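Side-chain contacts in UDP-N-acetylglucosamine 4,6-dehydratase (Vibrio fischeri, PDB 3PVZ), which probably acts as a lyase that dehydrates UDP-N-acetylglucosamine, using a nicotinamide-adenine dinucleotide bound in a Rossmann-type domain: residues Arg180-Glu183 and Met184-Arg188; Ile375-Leu378 and Phe379-Met382. All coordinates share one frame; numbering follows the deposited sequence. Where two conformers were deposited one is given.

Contact 1: Arg180-Glu183 and Met184-Arg188; sequences RIME and MFLMR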
loop_
_atom_site.group_PDB
_atom_site.type_symbol
_atom_site.label_atom_id
_atom_site.label_comp_id
_atom_site.label_asym_id
_atom_site.label_seq_id
_atom_site.Cartn_x
_atom_site.Cartn_y
_atom_site.Cartn_z
ATOM N N ARG A 180 2.874 -2.401 21.008
ATOM C CA ARG A 180 3.348 -2.711 22.354
ATOM C C ARG A 180 3.761 -4.172 22.467
ATOM O O ARG A 180 4.729 -4.496 23.147
ATOM C CB ARG A 180 2.278 -2.391 23.401
ATOM C CG ARG A 180 2.681 -2.765 24.808
ATOM C CD ARG A 180 3.894 -1.968 25.318
ATOM N NE ARG A 180 4.297 -2.517 26.607
ATOM C CZ ARG A 180 5.318 -3.347 26.815
ATOM N NH1 ARG A 180 6.139 -3.700 25.820
ATOM N NH2 ARG A 180 5.539 -3.783 28.053
ATOM N N ILE A 181 3.022 -5.056 21.805
ATOM C CA ILE A 181 3.377 -6.471 21.805
ATOM C C ILE A 181 4.664 -6.648 20.992
ATOM O O ILE A 181 5.562 -7.387 21.395
ATOM C CB ILE A 181 2.223 -7.372 21.269
ATOM C CG1 ILE A 181 1.046 -7.339 22.232
ATOM C CG2 ILE A 181 2.702 -8.804 21.056
ATOM C CD1 ILE A 181 -0.295 -7.556 21.576
HETATM N N MSE A 182 4.773 -5.935 19.890
HETATM C CA MSE A 182 5.998 -5.973 19.092
HETATM C C MSE A 182 7.260 -5.674 19.907
HETATM O O MSE A 182 8.271 -6.353 19.759
HETATM C CB MSE A 182 5.931 -4.958 17.967
HETATM C CG MSE A 182 7.173 -4.989 17.063
HETATM SE SE MSE A 182 7.611 -3.195 16.496
HETATM C CE MSE A 182 6.286 -3.037 15.261
ATOM N N GLU A 183 7.184 -4.620 20.718
ATOM C CA GLU A 183 8.269 -4.188 21.622
ATOM C C GLU A 183 8.724 -5.326 22.560
ATOM O O GLU A 183 9.913 -5.469 22.852
ATOM C CB GLU A 183 7.795 -2.996 22.464
ATOM C CG GLU A 183 8.840 -2.415 23.419
ATOM C CD GLU A 183 8.330 -1.238 24.272
ATOM O OE1 GLU A 183 7.132 -1.205 24.644
ATOM O OE2 GLU A 183 9.160 -0.358 24.604
HETATM N N MSE A 184 7.801 -6.142 23.004
HETATM C CA MSE A 184 8.160 -7.323 23.823
HETATM C C MSE A 184 9.054 -8.277 23.005
HETATM O O MSE A 184 10.109 -8.731 23.473
HETATM C CB MSE A 184 6.912 -8.071 24.259
HETATM C CG MSE A 184 5.999 -7.288 25.158
HETATM SE SE MSE A 184 4.358 -8.276 25.547
HETATM C CE MSE A 184 3.414 -6.945 26.586
ATOM N N PHE A 185 8.646 -8.546 21.767
ATOM C CA PHE A 185 9.430 -9.401 20.878
ATOM C C PHE A 185 10.773 -8.779 20.592
ATOM O O PHE A 185 11.760 -9.491 20.478
ATOM C CB PHE A 185 8.685 -9.717 19.552
ATOM C CG PHE A 185 7.632 -10.784 19.688
ATOM C CD1 PHE A 185 7.958 -12.114 19.523
ATOM C CD2 PHE A 185 6.344 -10.453 20.073
ATOM C CE1 PHE A 185 6.998 -13.115 19.687
ATOM C CE2 PHE A 185 5.372 -11.420 20.253
ATOM C CZ PHE A 185 5.689 -12.768 20.046
ATOM N N LEU A 186 10.781 -7.462 20.408
ATOM C CA LEU A 186 11.993 -6.679 20.176
ATOM C C LEU A 186 12.945 -6.791 21.391
ATOM O O LEU A 186 14.126 -6.882 21.253
ATOM C CB LEU A 186 11.638 -5.211 20.036
ATOM C CG LEU A 186 11.651 -4.470 18.719
ATOM C CD1 LEU A 186 10.830 -5.175 17.672
ATOM C CD2 LEU A 186 11.185 -2.999 18.948
HETATM N N MSE A 187 12.399 -6.722 22.588
HETATM C CA MSE A 187 13.222 -6.810 23.765
HETATM C C MSE A 187 13.901 -8.169 23.794
HETATM O O MSE A 187 15.048 -8.232 24.169
HETATM C CB MSE A 187 12.435 -6.538 25.060
HETATM C CG MSE A 187 12.050 -5.082 25.332
HETATM SE SE MSE A 187 13.409 -3.667 25.014
HETATM C CE MSE A 187 12.895 -3.144 23.170
ATOM N N ARG A 188 13.223 -9.248 23.397
ATOM C CA ARG A 188 13.856 -10.569 23.407
ATOM C C ARG A 188 14.982 -10.601 22.406
ATOM O O ARG A 188 16.065 -11.104 22.714
ATOM C CB ARG A 188 12.893 -11.689 23.076
ATOM C CG ARG A 188 13.568 -13.032 22.939
ATOM C CD ARG A 188 12.569 -14.205 23.031
ATOM N NE ARG A 188 11.735 -14.288 21.833
ATOM C CZ ARG A 188 10.806 -15.207 21.636
ATOM N NH1 ARG A 188 10.103 -15.192 20.523
ATOM N NH2 ARG A 188 10.554 -16.136 22.569
#
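Helix 174-189, the crossover helix of the beta-alpha-beta unit between strands 159-163 and 194-198 of the Rossmann-type domain, brings the Arg180 side chain together with that of Met184 (selenomethionine), one turn further on. The two side chains cross at about a right angle. Met184 runs extended beyond CG and sets its terminal CE over one face of the Arg180 guanidinium, 4.0 Å above the plane and over its centre. This holds for one of two Arg180 conformers, in which the chain bends at chi2 (64°) and NH1 forms a salt bridge of 2.9 Å with Glu183 OE1. The other oxygen of that carboxylate, OE2, is hydrogen-bonded by Asn345 and Ser347. Toward helix 131-154 the chemistry turns apolar: Phe185, which packs on Val142, receives CG2 of Ile181, in one of its two conformers, at the ring edge, in plane and 3.8 Å from CE2. Met182 CG lies 3.7 Å from Leu186 CD1. Beneath the side chains, Leu186 N bonds to Met182 O at 2.8 Å, and Met187 N to Glu183 O at the same length; the bonds made by Met184 N and Phe185 N are weak. In this conformer the guanidinium meets a methyl and a carboxylate, and Glu183 probably offsets part of its charge.

Contact 2: Ile375-Leu378 and Phe379-Met382; sequences IVQL and FFIM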
loop_
_atom_site.group_PDB
_atom_site.type_symbol
_atom_site.label_atom_id
_atom_site.label_comp_id
_atom_site.label_asym_id
_atom_site.label_seq_id
_atom_site.Cartn_x
_atom_site.Cartn_y
_atom_site.Cartn_z
ATOM N N ILE A 375 -9.035 -12.293 19.643
ATOM C CA ILE A 375 -7.749 -11.583 19.583
ATOM C C ILE A 375 -7.648 -10.588 20.746
ATOM O O ILE A 375 -6.640 -10.563 21.461
ATOM C CB ILE A 375 -7.532 -10.841 18.238
ATOM C CG1 ILE A 375 -7.740 -11.778 17.039
ATOM C CG2 ILE A 375 -6.112 -10.239 18.181
ATOM C CD1 ILE A 375 -7.296 -11.202 15.714
ATOM N N VAL A 376 -8.720 -9.812 20.960
ATOM C CA VAL A 376 -8.804 -8.885 22.095
ATOM C C VAL A 376 -8.531 -9.600 23.407
ATOM O O VAL A 376 -7.796 -9.094 24.245
ATOM C CB VAL A 376 -10.160 -8.174 22.197
ATOM C CG1 VAL A 376 -10.231 -7.345 23.484
ATOM C CG2 VAL A 376 -10.395 -7.279 20.980
ATOM N N GLN A 377 -9.092 -10.786 23.578
ATOM C CA GLN A 377 -8.863 -11.542 24.808
ATOM C C GLN A 377 -7.407 -11.951 24.972
ATOM O O GLN A 377 -6.855 -11.898 26.062
ATOM C CB GLN A 377 -9.757 -12.771 24.857
ATOM C CG GLN A 377 -11.205 -12.432 25.132
ATOM C CD GLN A 377 -11.400 -11.688 26.457
ATOM O OE1 GLN A 377 -10.938 -12.136 27.515
ATOM N NE2 GLN A 377 -12.067 -10.537 26.394
ATOM N N LEU A 378 -6.782 -12.372 23.888
ATOM C CA LEU A 378 -5.369 -12.648 23.917
ATOM C C LEU A 378 -4.574 -11.362 24.239
ATOM O O LEU A 378 -3.657 -11.388 25.042
ATOM C CB LEU A 378 -4.944 -13.249 22.583
ATOM C CG LEU A 378 -3.473 -13.491 22.327
ATOM C CD1 LEU A 378 -2.947 -14.527 23.304
ATOM C CD2 LEU A 378 -3.358 -13.940 20.877
ATOM N N PHE A 379 -4.947 -10.246 23.628
ATOM C CA PHE A 379 -4.297 -8.974 23.937
ATOM C C PHE A 379 -4.448 -8.593 25.417
ATOM O O PHE A 379 -3.552 -7.988 25.976
ATOM C CB PHE A 379 -4.812 -7.821 23.055
ATOM C CG PHE A 379 -4.167 -7.736 21.688
ATOM C CD1 PHE A 379 -3.842 -8.874 20.954
ATOM C CD2 PHE A 379 -3.931 -6.511 21.114
ATOM C CE1 PHE A 379 -3.284 -8.769 19.691
ATOM C CE2 PHE A 379 -3.372 -6.413 19.852
ATOM C CZ PHE A 379 -3.057 -7.544 19.146
ATOM N N PHE A 380 -5.569 -8.926 26.054
ATOM C CA PHE A 380 -5.706 -8.631 27.490
ATOM C C PHE A 380 -4.719 -9.450 28.334
ATOM O O PHE A 380 -4.188 -8.954 29.332
ATOM C CB PHE A 380 -7.137 -8.853 27.992
ATOM C CG PHE A 380 -8.149 -7.836 27.487
ATOM C CD1 PHE A 380 -7.755 -6.614 26.944
ATOM C CD2 PHE A 380 -9.519 -8.112 27.578
ATOM C CE1 PHE A 380 -8.711 -5.692 26.487
ATOM C CE2 PHE A 380 -10.472 -7.189 27.123
ATOM C CZ PHE A 380 -10.059 -5.975 26.586
ATOM N N ILE A 381 -4.451 -10.687 27.932
ATOM C CA ILE A 381 -3.469 -11.517 28.652
ATOM C C ILE A 381 -2.065 -10.969 28.413
ATOM O O ILE A 381 -1.277 -10.854 29.338
ATOM C CB ILE A 381 -3.593 -13.019 28.283
ATOM C CG1 ILE A 381 -4.844 -13.601 28.978
ATOM C CG2 ILE A 381 -2.335 -13.762 28.677
ATOM C CD1 ILE A 381 -5.314 -14.988 28.478
HETATM N N MSE A 382 -1.783 -10.568 27.180
HETATM C CA MSE A 382 -0.481 -10.011 26.859
HETATM C C MSE A 382 -0.204 -8.694 27.613
HETATM O O MSE A 382 0.903 -8.485 28.086
HETATM C CB MSE A 382 -0.357 -9.792 25.344
HETATM C CG MSE A 382 -0.494 -11.056 24.487
HETATM SE SE MSE A 382 0.761 -12.406 24.987
HETATM C CE MSE A 382 2.318 -11.565 24.199
#
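Ile375 O accepts the amide of Phe379 at 2.8 Å from its N. This i to i+4 bond belongs to helix 372-382, near the C-terminal end of the modelled chain, which packs against helices 174-189, 131-154 and 351-367. Three more bonds of the kind follow in step, from Phe380 N to Val376 O, Ile381 N to Gln377 O and Met382 N to Leu378 O.

Above this backbone the side chains pair along the same spacing. Ile375 and Phe379 lie side by side and point the same way, with CG2 of the isoleucine 3.5 Å from CE1 of the ring. This pair faces inward: Ile375 touches Leu134 and Ile138 of helix 131-154, while Phe379 reaches Ile138 as well as Met174 and Ala177 of helix 174-189. Leu378 turns to another neighbour, Phe357 and Met364 of helix 351-367, and Met382 (selenomethionine) shares Phe357 with it.

The exposed Phe380 ring is held differently. Val376 runs alongside it and makes a CH-pi contact, its CG1 standing 3.8 Å from the ring centroid and 26° off the normal. That methyl lies opposite the backbone N across the CA-CB bond (chi1 174°), which directs it forward along the helix to the ring, where it sits over the face but displaced toward the rim. Gln377 comes to the same ring by folding its chain at chi2, which brings the amide back toward Phe380. The amide and ring planes are 88° apart, almost perpendicular, and NE2 approaches obliquely, 3.7 Å from Phe380 CD2.

Contact 1 is largely buried within the Rossmann-type domain, whereas contact 2 lies farther from the chain's centre and is partly exposed. Both are single-turn contacts within one helix, and their helices pack on each other: Met184 CE approaches Met382 O at 3.3 Å. Helices 131-154 and 351-367 border both. Residues 180-188 combine a salt bridge with apolar packing, and the side chain of Met182 is about 6 Å from the bound NAD; residues 375-382 rely on apolar and CH-pi contacts, with the side chain of Phe379 about 14 Å from the cofactor. Phe185 of contact 1 is buried, whereas contact 2 has one buried ring, Phe379, and one exposed ring, Phe380.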